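Local coordinates for protein endoribonuclease MazF3 (Mycobacterium tuberculosis, PDB 5UCT) that cleaves mRNA and 23S rRNA at a UUCCU sequence, acting as the toxin of a type II toxin-antitoxin system, at residues R2-L16 with Q66-L80. Sequence-based numbering, arbitrary orientation.
Sequences RPIHIAQLDKARPVL and QTIPVCDLGRQIGYL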
# COMPACT_ATOMS: atom_id res chain seq x y z
N ARG A 2 15.91 0.19 -1.99
CA ARG A 2 14.69 0.68 -2.62
C ARG A 2 14.78 0.60 -4.14
O ARG A 2 14.84 1.63 -4.82
CB ARG A 2 14.41 2.12 -2.18
CG ARG A 2 13.00 2.59 -2.44
CD ARG A 2 12.00 1.89 -1.54
NE ARG A 2 12.10 2.35 -0.16
CZ ARG A 2 11.35 1.89 0.84
NH1 ARG A 2 10.44 0.95 0.62
NH2 ARG A 2 11.51 2.38 2.06
N PRO A 3 14.79 -0.62 -4.69
CA PRO A 3 15.03 -0.80 -6.12
C PRO A 3 13.80 -0.49 -6.96
O PRO A 3 12.69 -0.29 -6.46
CB PRO A 3 15.42 -2.27 -6.23
CG PRO A 3 14.67 -2.92 -5.12
CD PRO A 3 14.62 -1.91 -3.99
N ILE A 4 14.02 -0.47 -8.28
CA ILE A 4 12.99 -0.17 -9.27
C ILE A 4 13.01 -1.29 -10.30
O ILE A 4 13.94 -1.38 -11.11
CB ILE A 4 13.20 1.18 -9.95
CG1 ILE A 4 13.35 2.30 -8.91
CG2 ILE A 4 12.07 1.49 -10.91
CD1 ILE A 4 13.49 3.68 -9.53
N HIS A 5 11.98 -2.14 -10.28
CA HIS A 5 11.85 -3.24 -11.23
C HIS A 5 10.77 -2.92 -12.26
O HIS A 5 9.99 -1.98 -12.12
CB HIS A 5 11.51 -4.55 -10.52
CG HIS A 5 12.58 -5.04 -9.59
ND1 HIS A 5 12.68 -4.62 -8.28
CD2 HIS A 5 13.59 -5.91 -9.79
CE1 HIS A 5 13.71 -5.21 -7.71
NE2 HIS A 5 14.28 -6.00 -8.60
N ILE A 6 10.76 -3.72 -13.32
CA ILE A 6 9.61 -3.81 -14.22
C ILE A 6 8.68 -4.88 -13.67
O ILE A 6 9.13 -5.95 -13.24
CB ILE A 6 10.05 -4.14 -15.66
CG1 ILE A 6 10.97 -3.04 -16.19
CG2 ILE A 6 8.85 -4.30 -16.57
CD1 ILE A 6 11.48 -3.29 -17.60
N ALA A 7 7.38 -4.60 -13.66
CA ALA A 7 6.41 -5.54 -13.11
C ALA A 7 5.23 -5.68 -14.05
O ALA A 7 4.91 -4.76 -14.82
CB ALA A 7 5.93 -5.11 -11.72
N GLN A 8 4.57 -6.83 -13.98
CA GLN A 8 3.39 -7.12 -14.79
C GLN A 8 2.15 -6.79 -13.96
O GLN A 8 1.68 -7.61 -13.17
CB GLN A 8 3.38 -8.57 -15.24
CG GLN A 8 2.25 -8.91 -16.21
CD GLN A 8 2.41 -8.20 -17.54
OE1 GLN A 8 3.52 -8.00 -18.02
NE2 GLN A 8 1.29 -7.80 -18.13
N LEU A 9 1.64 -5.57 -14.12
CA LEU A 9 0.38 -5.18 -13.51
C LEU A 9 -0.76 -5.51 -14.47
O LEU A 9 -0.85 -6.64 -14.96
CB LEU A 9 0.38 -3.70 -13.15
CG LEU A 9 1.04 -3.29 -11.83
CD1 LEU A 9 0.41 -4.05 -10.67
CD2 LEU A 9 2.55 -3.50 -11.84
N ASP A 10 -1.63 -4.54 -14.75
CA ASP A 10 -2.53 -4.69 -15.89
C ASP A 10 -1.74 -4.72 -17.19
O ASP A 10 -2.15 -5.39 -18.15
CB ASP A 10 -3.56 -3.57 -15.91
CG ASP A 10 -2.93 -2.19 -15.84
OD1 ASP A 10 -1.70 -2.10 -15.65
OD2 ASP A 10 -3.67 -1.19 -15.98
N LYS A 11 -0.61 -4.02 -17.23
CA LYS A 11 0.38 -4.16 -18.29
C LYS A 11 1.74 -3.86 -17.69
O LYS A 11 1.86 -3.47 -16.52
CB LYS A 11 0.07 -3.24 -19.48
CG LYS A 11 -0.43 -1.86 -19.11
CD LYS A 11 -0.95 -1.13 -20.34
CE LYS A 11 -1.50 0.24 -20.00
NZ LYS A 11 -2.09 0.92 -21.19
N ALA A 12 2.79 -4.07 -18.49
CA ALA A 12 4.15 -3.91 -18.01
C ALA A 12 4.43 -2.44 -17.68
O ALA A 12 4.26 -1.57 -18.53
CB ALA A 12 5.14 -4.41 -19.06
N ARG A 13 4.84 -2.18 -16.45
CA ARG A 13 5.10 -0.84 -15.96
C ARG A 13 6.30 -0.87 -15.03
O ARG A 13 6.62 -1.91 -14.45
CB ARG A 13 3.89 -0.27 -15.19
CG ARG A 13 2.57 -0.29 -15.96
CD ARG A 13 1.42 0.02 -15.03
NE ARG A 13 0.12 -0.09 -15.69
CZ ARG A 13 -0.52 0.92 -16.25
NH1 ARG A 13 -1.70 0.73 -16.82
NH2 ARG A 13 0.01 2.14 -16.24
N PRO A 14 7.00 0.26 -14.88
CA PRO A 14 8.02 0.35 -13.83
C PRO A 14 7.38 0.58 -12.47
O PRO A 14 6.39 1.30 -12.34
CB PRO A 14 8.86 1.57 -14.26
CG PRO A 14 8.43 1.88 -15.68
CD PRO A 14 7.01 1.43 -15.77
N VAL A 15 7.95 -0.05 -11.45
CA VAL A 15 7.38 -0.02 -10.11
C VAL A 15 8.46 0.26 -9.08
O VAL A 15 9.65 -0.03 -9.29
CB VAL A 15 6.65 -1.34 -9.76
CG1 VAL A 15 5.46 -1.55 -10.68
CG2 VAL A 15 7.61 -2.52 -9.83
N LEU A 16 8.05 0.83 -7.95
CA LEU A 16 8.91 1.05 -6.80
C LEU A 16 8.62 -0.03 -5.76
O LEU A 16 7.48 -0.16 -5.31
CB LEU A 16 8.68 2.43 -6.19
CG LEU A 16 9.55 2.83 -4.99
CD1 LEU A 16 11.01 3.01 -5.40
CD2 LEU A 16 9.03 4.10 -4.34
N GLN A 66 0.19 -1.63 -4.91
CA GLN A 66 -0.36 -2.97 -5.11
C GLN A 66 0.60 -4.00 -4.55
O GLN A 66 1.82 -3.80 -4.56
CB GLN A 66 -0.63 -3.25 -6.59
CG GLN A 66 -1.57 -2.26 -7.28
CD GLN A 66 -3.04 -2.61 -7.08
OE1 GLN A 66 -3.36 -3.61 -6.45
NE2 GLN A 66 -3.92 -1.80 -7.64
N THR A 67 0.05 -5.11 -4.07
CA THR A 67 0.82 -6.28 -3.68
C THR A 67 0.67 -7.33 -4.77
O THR A 67 -0.43 -7.88 -4.96
CB THR A 67 0.37 -6.82 -2.32
OG1 THR A 67 0.57 -5.83 -1.31
CG2 THR A 67 1.15 -8.07 -1.96
N ILE A 68 1.75 -7.61 -5.49
CA ILE A 68 1.72 -8.51 -6.63
C ILE A 68 2.54 -9.76 -6.31
O ILE A 68 3.40 -9.71 -5.42
CB ILE A 68 2.25 -7.82 -7.90
CG1 ILE A 68 3.75 -7.56 -7.79
CG2 ILE A 68 1.50 -6.53 -8.15
CD1 ILE A 68 4.37 -6.99 -9.05
N PRO A 69 2.31 -10.88 -6.98
CA PRO A 69 3.20 -12.03 -6.80
C PRO A 69 4.60 -11.71 -7.32
O PRO A 69 4.77 -10.94 -8.26
CB PRO A 69 2.54 -13.13 -7.64
CG PRO A 69 1.13 -12.69 -7.82
CD PRO A 69 1.18 -11.20 -7.87
N VAL A 70 5.60 -12.32 -6.67
CA VAL A 70 6.98 -12.15 -7.13
C VAL A 70 7.16 -12.72 -8.54
O VAL A 70 8.06 -12.30 -9.27
CB VAL A 70 7.96 -12.79 -6.12
CG1 VAL A 70 9.39 -12.76 -6.63
CG2 VAL A 70 7.88 -12.06 -4.79
N CYS A 71 6.29 -13.66 -8.94
CA CYS A 71 6.35 -14.19 -10.31
C CYS A 71 6.11 -13.09 -11.34
O CYS A 71 6.62 -13.17 -12.46
CB CYS A 71 5.32 -15.30 -10.49
SG CYS A 71 5.77 -16.88 -9.73
N ASP A 72 5.35 -12.06 -10.98
CA ASP A 72 5.10 -10.93 -11.87
C ASP A 72 6.18 -9.86 -11.78
O ASP A 72 6.07 -8.83 -12.46
CB ASP A 72 3.73 -10.31 -11.58
CG ASP A 72 2.60 -11.31 -11.74
OD1 ASP A 72 2.75 -12.28 -12.51
OD2 ASP A 72 1.54 -11.12 -11.09
N LEU A 73 7.21 -10.06 -10.96
CA LEU A 73 8.30 -9.10 -10.84
C LEU A 73 9.38 -9.44 -11.86
O LEU A 73 9.82 -10.59 -11.95
CB LEU A 73 8.88 -9.12 -9.43
CG LEU A 73 9.60 -7.84 -9.00
CD1 LEU A 73 8.62 -6.68 -8.95
CD2 LEU A 73 10.31 -8.01 -7.67
N GLY A 74 9.80 -8.43 -12.63
CA GLY A 74 10.72 -8.66 -13.72
C GLY A 74 12.09 -8.04 -13.54
O GLY A 74 12.66 -8.06 -12.44
N ARG A 75 12.62 -7.46 -14.62
CA ARG A 75 14.00 -6.98 -14.63
C ARG A 75 14.19 -5.83 -13.65
O ARG A 75 13.30 -4.99 -13.47
CB ARG A 75 14.39 -6.52 -16.04
CG ARG A 75 14.66 -7.64 -17.03
CD ARG A 75 13.38 -8.18 -17.65
NE ARG A 75 13.06 -9.51 -17.14
CZ ARG A 75 13.53 -10.64 -17.66
NH1 ARG A 75 14.35 -10.60 -18.70
NH2 ARG A 75 13.18 -11.81 -17.14
N GLN A 76 15.36 -5.81 -13.02
CA GLN A 76 15.78 -4.69 -12.19
C GLN A 76 16.32 -3.58 -13.08
O GLN A 76 17.31 -3.78 -13.80
CB GLN A 76 16.83 -5.15 -11.18
CG GLN A 76 17.84 -4.09 -10.74
CD GLN A 76 17.26 -3.08 -9.77
OE1 GLN A 76 16.37 -2.30 -10.12
NE2 GLN A 76 17.76 -3.09 -8.54
N ILE A 77 15.68 -2.41 -13.05
CA ILE A 77 16.07 -1.32 -13.94
C ILE A 77 16.12 0.01 -13.18
O ILE A 77 15.32 0.91 -13.44
CB ILE A 77 15.13 -1.23 -15.16
CG1 ILE A 77 13.67 -1.24 -14.72
CG2 ILE A 77 15.42 -2.36 -16.14
CD1 ILE A 77 12.84 -0.13 -15.34
N GLY A 78 17.07 0.14 -12.26
CA GLY A 78 17.31 1.42 -11.64
C GLY A 78 17.26 1.34 -10.14
O GLY A 78 17.36 0.26 -9.54
N TYR A 79 17.10 2.51 -9.52
CA TYR A 79 17.18 2.66 -8.08
C TYR A 79 16.53 3.98 -7.70
O TYR A 79 16.57 4.95 -8.47
CB TYR A 79 18.63 2.63 -7.60
CG TYR A 79 18.84 2.05 -6.22
CD1 TYR A 79 17.82 1.39 -5.56
CD2 TYR A 79 20.06 2.18 -5.57
CE1 TYR A 79 18.01 0.86 -4.30
CE2 TYR A 79 20.26 1.65 -4.31
CZ TYR A 79 19.23 1.00 -3.68
OH TYR A 79 19.42 0.47 -2.42
N LEU A 80 15.92 4.02 -6.52
CA LEU A 80 15.46 5.27 -5.94
C LEU A 80 16.58 5.85 -5.10
O LEU A 80 17.03 5.21 -4.14
CB LEU A 80 14.19 5.08 -5.10
CG LEU A 80 13.59 6.38 -4.57
CD1 LEU A 80 12.85 7.14 -5.67
CD2 LEU A 80 12.67 6.13 -3.38
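His5 presents one face of its imidazole to Leu73, whose CD2 stands 4.2 Å from the ring centroid and only 10° off the ring normal, a CH-pi contact. The ring is brought there by chi1 of -64°, with CG anti to the carbonyl carbon, and its CD2 runs 3.6 Å from Gln76 CB. The Gln76 chain passes over the opposite face of the imidazole, toward the rim. Farther along the same face of the sheet, Ala7 CB meets the end of Ile68 (CD1, 3.6 Å), and Leu9 CD1 reaches CG2 of that isoleucine. On the other face, Ile6 and Ile77 cross at about a right angle, CG1 to CG1 at 3.6 Å. At the far end, Leu80, less well ordered and so only approximately placed, lies alongside the aliphatic part of Arg2 and crosses Leu16.

Strands 3-8 and 73-79, which carry most of these side chains, run antiparallel. Five backbone bonds join the two segments, among them Ile77 N to Ile4 O at 2.8 Å and Ile6 N to Arg75 O. Two beta bulges, one between Pro3 and His5 and the next before Ala7, each shift the register by one residue. The guanidinium of Arg2 turns away to the second subunit, where NH2 bonds Phe96 O, while Leu88 of helix 85-96 packs against Leu16 and Arg2.

The contact closes strand 73-79 onto the N-terminal hairpin within the curled, SH3-like sheet of the MazF fold. With no salt bridge linking the segments, the pairing probably rests on main-chain bonding and local apolar contacts.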